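Local coordinates for protein enterotoxin type A (Staphylococcus aureus, PDB 1DYQ) that acts as a staphylococcal superantigen that binds MHC class II and T-cell receptor molecules, with zinc needed for the MHC class II interaction, and causes food poisoning, at residues Arg14-Leu19 against Asp198-Gln203; Thr60-Tyr65 against Gly90-Tyr95; Asn66-Arg71 against Ala106-Gly111. The protein carries 3 engineered substitutions. One frame throughout, in Å; residues are numbered along the deposited sequence. Where two conformers were deposited one is given.

Contact 1 of 3, residues Arg14-Leu19 against Asp198-Gln203; sequences RKKSEL and DLFGAQ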
# COMPACT_ATOMS: atom_id res chain seq x y z
N ARG A 14 18.33 -0.96 -3.92
CA ARG A 14 18.38 -0.90 -5.39
C ARG A 14 18.39 0.54 -5.85
O ARG A 14 17.77 1.43 -5.29
CB ARG A 14 17.17 -1.65 -5.97
CG ARG A 14 17.15 -1.71 -7.51
CD ARG A 14 16.30 -2.93 -7.90
NE ARG A 14 16.08 -3.05 -9.31
CZ ARG A 14 14.93 -2.79 -9.95
NH1 ARG A 14 13.89 -2.34 -9.28
NH2 ARG A 14 14.85 -3.00 -11.26
N LYS A 15 19.24 0.82 -6.86
CA LYS A 15 19.33 2.18 -7.39
C LYS A 15 18.17 2.45 -8.35
O LYS A 15 17.80 1.60 -9.17
CB LYS A 15 20.66 2.35 -8.15
CG LYS A 15 21.86 1.73 -7.47
CD LYS A 15 22.56 2.66 -6.52
CE LYS A 15 23.98 2.16 -6.22
NZ LYS A 15 24.80 2.05 -7.46
N LYS A 16 17.67 3.67 -8.32
CA LYS A 16 16.63 4.13 -9.22
C LYS A 16 17.00 3.95 -10.68
O LYS A 16 16.16 3.67 -11.54
CB LYS A 16 16.34 5.60 -8.93
CG LYS A 16 15.42 6.24 -9.98
CD LYS A 16 15.35 7.74 -9.66
CE LYS A 16 14.47 8.49 -10.60
NZ LYS A 16 14.45 9.95 -10.37
N SER A 17 18.30 4.02 -11.00
CA SER A 17 18.80 3.86 -12.34
C SER A 17 18.62 2.46 -12.90
O SER A 17 18.77 2.26 -14.11
CB SER A 17 20.32 4.22 -12.36
OG SER A 17 21.05 3.32 -11.58
N GLU A 18 18.32 1.49 -12.05
CA GLU A 18 18.11 0.12 -12.48
C GLU A 18 16.71 -0.08 -13.06
O GLU A 18 16.42 -1.11 -13.67
CB GLU A 18 18.31 -0.85 -11.31
CG GLU A 18 19.75 -0.93 -10.82
CD GLU A 18 20.64 -1.70 -11.79
OE1 GLU A 18 20.23 -2.81 -12.22
OE2 GLU A 18 21.72 -1.19 -12.13
N LEU A 19 15.83 0.87 -12.79
CA LEU A 19 14.43 0.71 -13.21
C LEU A 19 14.29 0.74 -14.71
O LEU A 19 14.79 1.67 -15.37
CB LEU A 19 13.56 1.75 -12.52
CG LEU A 19 13.05 1.39 -11.12
CD1 LEU A 19 14.17 0.86 -10.24
CD2 LEU A 19 12.40 2.62 -10.47
N ASP A 198 12.09 -1.73 0.12
CA ASP A 198 12.99 -0.88 -0.72
C ASP A 198 12.10 -0.09 -1.66
O ASP A 198 11.28 -0.65 -2.40
CB ASP A 198 13.96 -1.81 -1.43
CG ASP A 198 14.88 -1.10 -2.41
OD1 ASP A 198 14.60 0.04 -2.74
OD2 ASP A 198 15.89 -1.75 -2.79
N LEU A 199 12.19 1.25 -1.62
CA LEU A 199 11.30 2.09 -2.40
C LEU A 199 11.53 1.92 -3.89
O LEU A 199 10.63 2.32 -4.65
CB LEU A 199 11.43 3.56 -1.97
CG LEU A 199 11.02 3.85 -0.53
CD1 LEU A 199 11.37 5.32 -0.17
CD2 LEU A 199 9.51 3.68 -0.36
N PHE A 200 12.67 1.41 -4.30
CA PHE A 200 12.98 1.14 -5.70
C PHE A 200 13.25 -0.32 -5.96
O PHE A 200 13.87 -0.71 -6.96
CB PHE A 200 14.21 1.98 -6.14
CG PHE A 200 13.96 3.44 -6.08
CD1 PHE A 200 13.21 4.08 -7.07
CD2 PHE A 200 14.38 4.23 -5.01
CE1 PHE A 200 12.98 5.42 -7.05
CE2 PHE A 200 14.15 5.58 -4.98
CZ PHE A 200 13.44 6.20 -6.00
N GLY A 201 12.69 -1.22 -5.13
CA GLY A 201 12.97 -2.61 -5.17
C GLY A 201 12.15 -3.41 -6.15
O GLY A 201 12.52 -4.55 -6.45
N ALA A 202 11.04 -2.85 -6.62
CA ALA A 202 10.15 -3.67 -7.46
C ALA A 202 10.44 -3.60 -8.94
O ALA A 202 11.10 -2.69 -9.44
CB ALA A 202 8.70 -3.27 -7.17
N GLN A 203 10.00 -4.64 -9.65
CA GLN A 203 10.02 -4.61 -11.13
C GLN A 203 8.85 -3.74 -11.58
O GLN A 203 7.77 -4.24 -11.89
CB GLN A 203 9.90 -6.02 -11.67
CG GLN A 203 11.05 -6.94 -11.28
CD GLN A 203 12.38 -6.51 -11.88
OE1 GLN A 203 13.34 -6.26 -11.14
NE2 GLN A 203 12.46 -6.48 -13.19
O HOH W 1 16.37 2.03 -3.05
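R14 reaches F200 and A202 with CG trans to its backbone N (chi1 -177°) and the chain extended on to NE. F200 CG lies beside its backbone N, which turns the ring toward 14-19, under K16 CB. NH1 of R14 is the gripping atom. It donates to F200 O at 2.8 Å and to A202 O at 2.8 Å. NH1 gives one N-H to each carbonyl, and neither bond is straight: the N-H...O angles are 140° and 133°. At A202 the donor stands above the carbonyl plane. Both oxygens lie near the edge of the guanidinium, tilted out of its plane. At the other end of the residue, R14 N donates to the syn lone pair of D198 OD2 at 2.8 Å, almost straight. D198 OD1 works inside its own segment, where it accepts from F200 N. A water also bridges R14 O and D198 OD1. The apolar half is built on the F200 ring. K16 CB sits over one face, 4.0 Å from the ring centroid, in a CH-pi contact. The amine of K16 leads away to a salt bridge with D174 and to N172 O. D198 to G201 is a type I beta turn that opens with an Asx turn, and it ties the N-terminal segment to the beta-grasp domain.

Contact 2 of 3, residues Thr60-Tyr65 against Gly90-Tyr95; sequences TDHSWY and GAYAGY. Engineered in segment 90-95: A93 (natural residue Tyr). With SO4 (sulfate ion), chain C.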
# COMPACT_ATOMS: atom_id res chain seq x y z
N THR A 60 -20.79 2.28 -7.34
CA THR A 60 -22.08 2.76 -7.89
C THR A 60 -21.87 3.87 -8.88
O THR A 60 -22.79 4.21 -9.65
CB THR A 60 -23.02 3.22 -6.76
OG1 THR A 60 -22.37 4.24 -5.99
CG2 THR A 60 -23.39 2.06 -5.87
N ASP A 61 -20.70 4.51 -8.89
CA ASP A 61 -20.49 5.65 -9.79
C ASP A 61 -19.14 5.66 -10.44
O ASP A 61 -18.61 6.70 -10.80
N HIS A 62 -18.59 4.46 -10.68
CA HIS A 62 -17.29 4.37 -11.36
C HIS A 62 -17.47 4.28 -12.86
O HIS A 62 -18.39 3.58 -13.32
CB HIS A 62 -16.52 3.14 -10.82
CG HIS A 62 -15.08 3.23 -11.25
ND1 HIS A 62 -14.64 2.91 -12.49
CD2 HIS A 62 -14.00 3.68 -10.55
CE1 HIS A 62 -13.32 3.11 -12.58
NE2 HIS A 62 -12.92 3.58 -11.40
N SER A 63 -16.61 4.93 -13.63
CA SER A 63 -16.76 4.93 -15.09
C SER A 63 -16.54 3.62 -15.76
O SER A 63 -16.86 3.48 -16.98
CB SER A 63 -15.85 6.03 -15.67
OG SER A 63 -14.51 5.78 -15.27
N TRP A 64 -16.04 2.58 -15.11
CA TRP A 64 -15.90 1.27 -15.71
C TRP A 64 -16.30 0.15 -14.80
O TRP A 64 -16.97 -0.82 -15.20
CB TRP A 64 -14.47 1.03 -16.25
CG TRP A 64 -14.44 -0.17 -17.17
CD1 TRP A 64 -13.90 -1.39 -16.92
CD2 TRP A 64 -15.03 -0.25 -18.47
NE1 TRP A 64 -14.10 -2.24 -17.99
CE2 TRP A 64 -14.78 -1.53 -18.97
CE3 TRP A 64 -15.74 0.67 -19.27
CZ2 TRP A 64 -15.20 -1.94 -20.24
CZ3 TRP A 64 -16.15 0.25 -20.53
CH2 TRP A 64 -15.88 -1.04 -21.00
N TYR A 65 -15.90 0.19 -13.51
CA TYR A 65 -16.10 -0.94 -12.66
C TYR A 65 -17.48 -0.96 -11.98
O TYR A 65 -17.99 0.04 -11.55
CB TYR A 65 -15.03 -1.01 -11.54
CG TYR A 65 -13.63 -0.79 -12.08
CD1 TYR A 65 -13.12 -1.57 -13.10
CD2 TYR A 65 -12.81 0.17 -11.51
CE1 TYR A 65 -11.84 -1.37 -13.60
CE2 TYR A 65 -11.54 0.39 -12.00
CZ TYR A 65 -11.06 -0.39 -13.04
OH TYR A 65 -9.79 -0.16 -13.55
N GLY A 90 -7.31 0.20 0.23
CA GLY A 90 -6.30 -0.33 -0.71
C GLY A 90 -6.50 0.27 -2.09
O GLY A 90 -7.56 0.83 -2.38
N ALA A 91 -5.49 0.13 -2.93
CA ALA A 91 -5.57 0.71 -4.28
C ALA A 91 -6.08 -0.40 -5.22
O ALA A 91 -5.49 -1.46 -5.28
CB ALA A 91 -4.13 1.07 -4.72
N TYR A 92 -7.06 -0.02 -6.03
CA TYR A 92 -7.63 -1.03 -6.95
C TYR A 92 -7.42 -0.63 -8.40
O TYR A 92 -7.25 0.53 -8.73
CB TYR A 92 -9.14 -1.19 -6.67
CG TYR A 92 -9.98 0.03 -6.92
CD1 TYR A 92 -10.37 0.41 -8.20
CD2 TYR A 92 -10.35 0.87 -5.87
CE1 TYR A 92 -11.08 1.56 -8.44
CE2 TYR A 92 -11.09 2.02 -6.09
CZ TYR A 92 -11.46 2.36 -7.38
OH TYR A 92 -12.18 3.51 -7.60
N ALA A 93 -7.48 -1.65 -9.28
CA ALA A 93 -7.44 -1.35 -10.73
C ALA A 93 -7.77 -2.66 -11.47
O ALA A 93 -7.44 -3.72 -11.01
CB ALA A 93 -6.01 -0.95 -11.14
N GLY A 94 -8.34 -2.49 -12.68
CA GLY A 94 -8.56 -3.67 -13.51
C GLY A 94 -7.24 -4.35 -13.88
O GLY A 94 -7.16 -5.54 -14.04
N TYR A 95 -6.16 -3.52 -14.01
CA TYR A 95 -4.87 -4.05 -14.40
C TYR A 95 -4.24 -4.91 -13.33
O TYR A 95 -3.28 -5.66 -13.63
CB TYR A 95 -3.92 -2.97 -14.92
CG TYR A 95 -3.50 -1.90 -13.95
CD1 TYR A 95 -2.60 -2.20 -12.92
CD2 TYR A 95 -3.98 -0.61 -14.04
CE1 TYR A 95 -2.23 -1.22 -12.01
CE2 TYR A 95 -3.61 0.39 -13.14
CZ TYR A 95 -2.73 0.04 -12.12
OH TYR A 95 -2.35 1.00 -11.22
S SO4 C . -7.88 -0.97 -16.36
O1 SO4 C . -7.49 0.19 -17.15
O2 SO4 C . -9.31 -0.97 -15.92
O3 SO4 C . -7.04 -1.00 -15.05
O4 SO4 C . -7.52 -2.26 -17.06
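The two backbones stay well apart, with Y65 and G94 the closest pair at 8.1 Å between CA atoms, and Y65 spans the gap with its side chain. Its CG is turned away from the carbonyl carbon (chi1 -46°), which sends the ring toward 90-95. The phenol oxygen reaches the backbone there: G94 N donates to Y65 OH at 2.9 Å, with an N-H...O angle of 157°. The same OH donates to O2 of a sulfate ion at 2.6 Å. The sulfate probably comes from the crystallisation liquor. Its O3 takes a hydrogen bond from Y95 N at 2.9 Å. Below the hydroxyl, CD2 and CE2 of Y65 touch CE1 of Y92, and CE2 lies at the edge of the Y92 ring. The Y65 and Y92 planes are 84° apart, yet the offset of the rings makes the pair neither a stack nor T-shaped. H62 completes an aromatic cluster with these two tyrosines. Its CD2 is 3.5 Å from Y92 OH, while Y65 CD2 lies over one face of the imidazole. W64 N donates to H62 ND1 close to the ring plane, and H62 NE2 has a weak hydrogen bond to E35. F59 meets both H62 and Y92, and A106 of strand 105-114 touches both tyrosines. A93 is an engineered residue, tyrosine in the natural sequence, and its CB lies over the centre of the Y95 ring. The Y65 hydroxyl thus acts as acceptor and donor at once, and a donated N-H would probably make it a better donor to the anion.

Contact 3 of 3, residues Asn66-Arg71 against Ala106-Gly111; sequences NDLLVR and ACMYGG. Engineered in segment 66-71: R71 (natural residue Asp).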
# COMPACT_ATOMS: atom_id res chain seq x y z
N ASN A 66 -17.94 -2.20 -11.75
CA ASN A 66 -19.10 -2.44 -10.93
C ASN A 66 -18.73 -3.22 -9.68
O ASN A 66 -19.28 -2.94 -8.62
CB ASN A 66 -20.15 -3.26 -11.74
CG ASN A 66 -20.78 -2.42 -12.83
OD1 ASN A 66 -21.09 -1.26 -12.64
ND2 ASN A 66 -20.92 -3.02 -14.01
N ASP A 67 -17.81 -4.17 -9.80
CA ASP A 67 -17.45 -5.06 -8.71
C ASP A 67 -15.98 -4.85 -8.28
O ASP A 67 -15.16 -4.46 -9.10
CB ASP A 67 -17.58 -6.52 -9.18
CG ASP A 67 -18.99 -6.91 -9.58
OD1 ASP A 67 -19.95 -6.19 -9.26
OD2 ASP A 67 -19.13 -7.98 -10.23
N LEU A 68 -15.73 -5.17 -7.02
CA LEU A 68 -14.36 -5.15 -6.49
C LEU A 68 -13.95 -6.54 -6.03
O LEU A 68 -14.64 -7.16 -5.19
CB LEU A 68 -14.29 -4.18 -5.29
CG LEU A 68 -12.93 -4.18 -4.54
CD1 LEU A 68 -11.85 -3.56 -5.43
CD2 LEU A 68 -13.06 -3.34 -3.25
N LEU A 69 -12.88 -7.08 -6.56
CA LEU A 69 -12.34 -8.35 -6.21
C LEU A 69 -11.09 -8.20 -5.33
O LEU A 69 -10.14 -7.58 -5.84
CB LEU A 69 -11.99 -9.18 -7.46
CG LEU A 69 -11.48 -10.57 -7.18
CD1 LEU A 69 -12.56 -11.45 -6.54
CD2 LEU A 69 -10.93 -11.24 -8.43
N VAL A 70 -11.12 -8.69 -4.13
CA VAL A 70 -9.93 -8.61 -3.25
C VAL A 70 -9.18 -9.90 -3.34
O VAL A 70 -9.76 -11.01 -3.19
CB VAL A 70 -10.32 -8.31 -1.80
CG1 VAL A 70 -9.05 -8.19 -0.94
CG2 VAL A 70 -11.14 -7.04 -1.71
N ARG A 71 -7.88 -9.88 -3.60
CA ARG A 71 -7.04 -11.01 -3.81
C ARG A 71 -6.07 -11.24 -2.63
O ARG A 71 -5.53 -10.21 -2.15
CB ARG A 71 -6.20 -10.88 -5.09
CG ARG A 71 -7.02 -10.61 -6.35
CD ARG A 71 -6.13 -10.48 -7.61
NE ARG A 71 -5.38 -11.70 -7.83
CZ ARG A 71 -4.38 -11.88 -8.68
NH1 ARG A 71 -3.97 -10.91 -9.47
NH2 ARG A 71 -3.77 -13.08 -8.72
N ALA A 106 -12.81 -4.72 -10.74
CA ALA A 106 -11.47 -4.15 -10.43
C ALA A 106 -10.82 -4.95 -9.33
O ALA A 106 -11.55 -5.51 -8.50
CB ALA A 106 -11.62 -2.70 -9.94
N CYS A 107 -9.50 -5.10 -9.26
CA CYS A 107 -8.88 -5.92 -8.25
C CYS A 107 -7.98 -5.11 -7.31
O CYS A 107 -7.37 -4.12 -7.70
CB CYS A 107 -8.03 -7.04 -8.90
SG CYS A 107 -9.10 -8.23 -9.82
N MET A 108 -7.99 -5.53 -6.07
CA MET A 108 -7.08 -4.96 -5.04
C MET A 108 -6.36 -6.10 -4.37
O MET A 108 -6.94 -7.22 -4.23
CB MET A 108 -7.95 -4.20 -4.06
CG MET A 108 -7.48 -3.94 -2.68
SD MET A 108 -8.60 -2.69 -1.93
CE MET A 108 -9.44 -3.69 -0.75
N TYR A 109 -5.12 -5.92 -3.94
CA TYR A 109 -4.36 -6.91 -3.24
C TYR A 109 -4.42 -6.67 -1.72
O TYR A 109 -4.01 -5.58 -1.29
CB TYR A 109 -2.90 -6.87 -3.67
CG TYR A 109 -2.59 -7.29 -5.08
CD1 TYR A 109 -2.65 -8.64 -5.43
CD2 TYR A 109 -2.10 -6.37 -5.99
CE1 TYR A 109 -2.28 -9.03 -6.72
CE2 TYR A 109 -1.72 -6.76 -7.26
CZ TYR A 109 -1.84 -8.09 -7.61
OH TYR A 109 -1.39 -8.49 -8.87
N GLY A 110 -5.06 -7.56 -0.99
CA GLY A 110 -5.20 -7.29 0.47
C GLY A 110 -6.01 -6.06 0.75
O GLY A 110 -7.01 -5.74 0.08
N GLY A 111 -5.59 -5.27 1.76
CA GLY A 111 -6.28 -4.05 2.12
C GLY A 111 -7.41 -4.24 3.12
O GLY A 111 -8.18 -3.26 3.30
O HOH W 2 -1.04 -10.10 -10.64
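R71 and Y109 run side by side from paired strands, pointing the same way. R71 is engineered, aspartate in the natural sequence. Its CB and CG pass beside M108 O, CB at 3.8 Å. CD then packs against C107 CB at 4.1 Å. The chain bends at chi3 (60°), and CZ comes to 4.0 Å from Y109 CE1, which lies over one face of the guanidinium. The two planes are 38° apart. At the tip, NH1 is 3.6 Å from Y109 OH. NH1 is hydrogen-bonded to Q96 O, and Y109 OH to N208 O. The backbones beneath are joined by five hydrogen bonds. A106 N donates to D67 O, L69 N to A106 O, M108 N to L69 O, R71 N to M108 O and G110 N to R71 O. The bond from L69 N to A106 O is 2.8 Å long. L69 CD2 touches C107 SG at 3.8 Å on the same face as R71 and Y109, and that sulfur forms the disulfide with C97. The other face carries L68, V70, A106 and M108. There V70 CG2 meets M108 CE at 3.9 Å, and V70 CG1 packs against G110 O, which is buried with no polar partner. Strand 52-55 flanks 67-71 on its other side. This is a parallel strand pair within the otherwise antiparallel five-stranded sheet of the OB-fold domain.

Contacts 2 and 3 belong to the OB-fold domain and touch each other, their centres about 9 Å apart. Strands 86-91 and 105-114 are neighbours in one sheet. The chain following 86-91 continues beside 105-114, where A93 N probably hydrogen-bonds to C107 O. Contact 3 is buried and rests on a regular backbone ladder. Contact 2 is partly buried at the end of that sheet, where aromatic side chains do most of the work, beside a sulfate probably from the crystallisation liquor. Contact 1 lies elsewhere, its centre 26 to 27 Å from the others. It is also partly buried, and joins two loops by an arginine, a carboxylate and one aromatic ring. Along the chain it encloses the other two contacts.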